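Local coordinates for glutathione S-transferase 2 (Heligmosomoides polygyrus, PDB 1TW9), which probably conjugates glutathione to electrophilic substrates, releasing halide from organic halides, as a dimeric member of the sigma-like glutathione transferases, at residues A44-V56 with Q60-A72. Sequence-based numbering, arbitrary orientation.
Sequences ATFPFGQVPVLEV and QLAQSQAICRYLA
The C-terminal beta hairpin of the thioredoxin-like domain, strands 53-56 and 59-62, pairs antiparallel at L54 and L61 and leads into helix 64-75. L54 N gives a nearly straight bond to L61 O (2.8 Å, N-H...O 167°), and L61 N returns one to L54 O. The L54 side chain leaves with CG opposite the backbone nitrogen (chi1 177°) and, with chi2 at 70°, brings CD2 against the helix, 4.0 Å from L71 CD2 and equally close to Y70 CD2, while its CB meets I67 CG1. I67 CD1 also lies against the ring of P52, the proline that follows the cis peptide bond of the glutathione transferase fold. Beside it a water bridges P52 O to Q63 N, at the N-cap of the helix.

On the other face of the hairpin, Q60 extends past P47 to the backbone just ahead of the F46-G49 type I turn. Its NE2 donates to T45 O (3.0 Å), which lies close to the amide plane although the donor stands above the carbonyl plane; NE2 also binds a water held by E55 OE2. Shortened to an alanine here, the side chain would lose its amide, which would probably leave T45 O without this donor and E55 without its water-bridged partner. A62 CB packs beside it, 3.9 Å from P47 CB and at the edge of the F48 ring.

Strand 53-56 is hydrogen-bonded on its far side to strand 4-9, leaving 59-62 outermost in this chain's sheet; helix 16-24 packs on L54 and L71, and the second subunit on F48, L61 and Y70.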
# COMPACT_ATOMS: atom_id res chain seq x y z
N ALA A 44 12.42 5.72 -18.59
CA ALA A 44 11.72 4.72 -19.40
C ALA A 44 12.04 3.27 -18.96
O ALA A 44 11.31 2.36 -19.34
CB ALA A 44 12.05 4.91 -20.84
N THR A 45 13.12 3.07 -18.18
CA THR A 45 13.58 1.72 -17.81
C THR A 45 12.91 1.26 -16.51
O THR A 45 13.03 0.10 -16.15
CB THR A 45 15.14 1.64 -17.61
OG1 THR A 45 15.54 2.33 -16.42
CG2 THR A 45 15.97 2.29 -18.78
N PHE A 46 12.24 2.16 -15.81
CA PHE A 46 11.62 1.81 -14.52
C PHE A 46 10.16 1.43 -14.77
O PHE A 46 9.51 2.02 -15.64
CB PHE A 46 11.73 2.96 -13.52
CG PHE A 46 13.14 3.42 -13.30
CD1 PHE A 46 13.47 4.76 -13.45
CD2 PHE A 46 14.13 2.55 -12.98
CE1 PHE A 46 14.75 5.18 -13.21
CE2 PHE A 46 15.41 2.98 -12.76
CZ PHE A 46 15.72 4.30 -12.91
N PRO A 47 9.67 0.45 -13.98
CA PRO A 47 8.34 -0.11 -14.20
C PRO A 47 7.21 0.89 -14.35
O PRO A 47 6.35 0.74 -15.23
CB PRO A 47 8.14 -1.00 -13.00
CG PRO A 47 9.53 -1.50 -12.69
CD PRO A 47 10.34 -0.22 -12.87
N PHE A 48 7.22 1.94 -13.55
CA PHE A 48 6.22 2.96 -13.62
C PHE A 48 6.84 4.35 -13.81
O PHE A 48 6.27 5.36 -13.40
CB PHE A 48 5.34 2.93 -12.40
CG PHE A 48 4.79 1.56 -12.12
CD1 PHE A 48 5.33 0.81 -11.08
CD2 PHE A 48 3.79 1.02 -12.90
CE1 PHE A 48 4.88 -0.47 -10.84
CE2 PHE A 48 3.29 -0.26 -12.66
CZ PHE A 48 3.85 -1.00 -11.64
N GLY A 49 8.01 4.38 -14.41
CA GLY A 49 8.69 5.66 -14.72
C GLY A 49 9.22 6.42 -13.51
O GLY A 49 9.45 7.65 -13.56
N GLN A 50 9.36 5.74 -12.38
CA GLN A 50 9.74 6.39 -11.13
C GLN A 50 10.70 5.55 -10.33
O GLN A 50 10.89 4.35 -10.60
CB GLN A 50 8.56 6.62 -10.24
CG GLN A 50 7.46 7.39 -10.84
CD GLN A 50 6.23 7.11 -10.04
OE1 GLN A 50 5.67 6.01 -10.12
NE2 GLN A 50 5.86 8.03 -9.23
N VAL A 51 11.24 6.19 -9.30
CA VAL A 51 12.10 5.54 -8.33
C VAL A 51 11.44 5.76 -6.96
O VAL A 51 10.60 6.66 -6.81
CB VAL A 51 13.48 6.16 -8.68
CG1 VAL A 51 13.84 7.44 -7.95
CG2 VAL A 51 14.51 5.24 -9.30
N PRO A 52 11.65 4.87 -6.00
CA PRO A 52 12.69 3.88 -5.98
C PRO A 52 12.32 2.62 -6.74
O PRO A 52 11.14 2.35 -6.95
CB PRO A 52 12.73 3.49 -4.51
CG PRO A 52 11.35 3.70 -4.07
CD PRO A 52 11.02 4.99 -4.68
N VAL A 53 13.34 1.91 -7.18
CA VAL A 53 13.15 0.61 -7.75
C VAL A 53 14.21 -0.27 -7.14
O VAL A 53 15.41 0.08 -7.16
CB VAL A 53 13.34 0.65 -9.29
CG1 VAL A 53 13.35 -0.74 -9.93
CG2 VAL A 53 12.24 1.45 -9.92
N LEU A 54 13.79 -1.48 -6.74
CA LEU A 54 14.70 -2.50 -6.25
C LEU A 54 14.95 -3.47 -7.37
O LEU A 54 14.02 -3.82 -8.06
CB LEU A 54 14.01 -3.25 -5.09
CG LEU A 54 14.78 -4.42 -4.47
CD1 LEU A 54 15.99 -3.91 -3.70
CD2 LEU A 54 13.82 -5.23 -3.67
N GLU A 55 16.17 -3.95 -7.54
CA GLU A 55 16.43 -5.15 -8.30
C GLU A 55 16.87 -6.25 -7.36
O GLU A 55 17.78 -6.05 -6.54
CB GLU A 55 17.52 -4.93 -9.32
CG GLU A 55 17.08 -3.96 -10.40
CD GLU A 55 18.00 -3.92 -11.60
OE1 GLU A 55 18.97 -4.72 -11.66
OE2 GLU A 55 17.72 -3.11 -12.51
N VAL A 56 16.27 -7.43 -7.54
CA VAL A 56 16.66 -8.63 -6.83
C VAL A 56 17.20 -9.60 -7.86
O VAL A 56 16.47 -10.06 -8.72
CB VAL A 56 15.48 -9.31 -6.13
CG1 VAL A 56 16.03 -10.48 -5.33
CG2 VAL A 56 14.81 -8.38 -5.22
N GLN A 60 13.31 -6.29 -11.51
CA GLN A 60 12.86 -5.02 -10.92
C GLN A 60 11.56 -5.16 -10.15
O GLN A 60 10.63 -5.84 -10.58
CB GLN A 60 12.62 -3.96 -11.99
CG GLN A 60 13.80 -3.56 -12.80
CD GLN A 60 13.41 -2.50 -13.77
OE1 GLN A 60 12.49 -2.73 -14.57
NE2 GLN A 60 14.11 -1.34 -13.74
N LEU A 61 11.50 -4.41 -9.06
CA LEU A 61 10.32 -4.23 -8.25
C LEU A 61 10.23 -2.76 -7.86
O LEU A 61 11.16 -2.24 -7.18
CB LEU A 61 10.41 -5.06 -6.99
CG LEU A 61 9.29 -4.85 -5.90
CD1 LEU A 61 7.90 -5.23 -6.44
CD2 LEU A 61 9.58 -5.57 -4.61
N ALA A 62 9.14 -2.14 -8.27
CA ALA A 62 8.95 -0.71 -8.03
C ALA A 62 7.97 -0.51 -6.86
O ALA A 62 7.38 -1.45 -6.36
CB ALA A 62 8.43 -0.02 -9.25
N GLN A 63 7.84 0.74 -6.45
CA GLN A 63 6.86 1.24 -5.50
C GLN A 63 7.38 1.02 -4.05
O GLN A 63 7.55 -0.08 -3.57
CB GLN A 63 5.48 0.69 -5.69
CG GLN A 63 4.83 0.99 -7.03
CD GLN A 63 4.38 2.41 -7.15
OE1 GLN A 63 4.11 2.88 -8.24
NE2 GLN A 63 4.34 3.11 -6.03
N SER A 64 7.59 2.16 -3.38
CA SER A 64 8.17 2.21 -2.04
C SER A 64 7.65 1.19 -1.07
O SER A 64 8.37 0.44 -0.49
CB SER A 64 7.88 3.63 -1.44
OG SER A 64 8.65 3.74 -0.28
N GLN A 65 6.34 1.20 -0.83
CA GLN A 65 5.81 0.31 0.18
C GLN A 65 5.87 -1.15 -0.30
O GLN A 65 6.04 -2.05 0.51
CB GLN A 65 4.39 0.64 0.58
CG GLN A 65 4.37 1.83 1.51
CD GLN A 65 3.15 2.09 2.34
OE1 GLN A 65 2.10 1.38 2.31
NE2 GLN A 65 3.22 3.26 3.04
N ALA A 66 5.76 -1.40 -1.60
CA ALA A 66 5.85 -2.80 -2.12
C ALA A 66 7.26 -3.39 -1.87
O ALA A 66 7.42 -4.52 -1.51
CB ALA A 66 5.53 -2.85 -3.54
N ILE A 67 8.23 -2.54 -2.10
CA ILE A 67 9.62 -2.81 -1.85
C ILE A 67 9.87 -3.11 -0.36
O ILE A 67 10.48 -4.13 -0.00
CB ILE A 67 10.48 -1.66 -2.37
CG1 ILE A 67 10.48 -1.60 -3.91
CG2 ILE A 67 11.87 -1.83 -1.84
CD1 ILE A 67 11.14 -0.34 -4.39
N CYS A 68 9.41 -2.23 0.52
CA CYS A 68 9.65 -2.36 1.97
C CYS A 68 9.00 -3.63 2.48
O CYS A 68 9.60 -4.35 3.20
CB CYS A 68 9.05 -1.17 2.71
SG CYS A 68 10.11 0.23 2.41
N ARG A 69 7.74 -3.87 2.09
CA ARG A 69 7.01 -5.07 2.57
C ARG A 69 7.70 -6.31 2.08
O ARG A 69 7.93 -7.23 2.84
CB ARG A 69 5.60 -5.03 2.12
CG ARG A 69 4.75 -6.17 2.57
CD ARG A 69 3.33 -6.19 2.05
NE ARG A 69 2.64 -4.95 2.26
CZ ARG A 69 2.55 -3.94 1.41
NH1 ARG A 69 2.97 -4.03 0.14
NH2 ARG A 69 1.92 -2.83 1.81
N TYR A 70 8.13 -6.32 0.84
CA TYR A 70 8.87 -7.45 0.29
C TYR A 70 10.16 -7.77 1.09
O TYR A 70 10.41 -8.89 1.49
CB TYR A 70 9.20 -7.20 -1.19
CG TYR A 70 10.19 -8.21 -1.75
CD1 TYR A 70 9.75 -9.50 -2.12
CD2 TYR A 70 11.54 -7.94 -1.90
CE1 TYR A 70 10.58 -10.42 -2.51
CE2 TYR A 70 12.34 -8.87 -2.34
CZ TYR A 70 11.88 -10.08 -2.71
OH TYR A 70 12.85 -11.01 -3.13
N LEU A 71 11.00 -6.74 1.26
CA LEU A 71 12.23 -6.84 2.03
C LEU A 71 11.93 -7.23 3.42
O LEU A 71 12.56 -8.12 3.97
CB LEU A 71 12.96 -5.53 1.97
CG LEU A 71 13.57 -5.19 0.64
CD1 LEU A 71 14.17 -3.78 0.70
CD2 LEU A 71 14.55 -6.27 0.08
N ALA A 72 10.90 -6.63 4.01
CA ALA A 72 10.53 -6.96 5.41
C ALA A 72 10.07 -8.40 5.63
O ALA A 72 10.50 -9.05 6.53
CB ALA A 72 9.50 -6.01 5.93
O HOH W 1 8.76 3.64 -7.06
O HOH W 2 16.24 -0.77 -11.97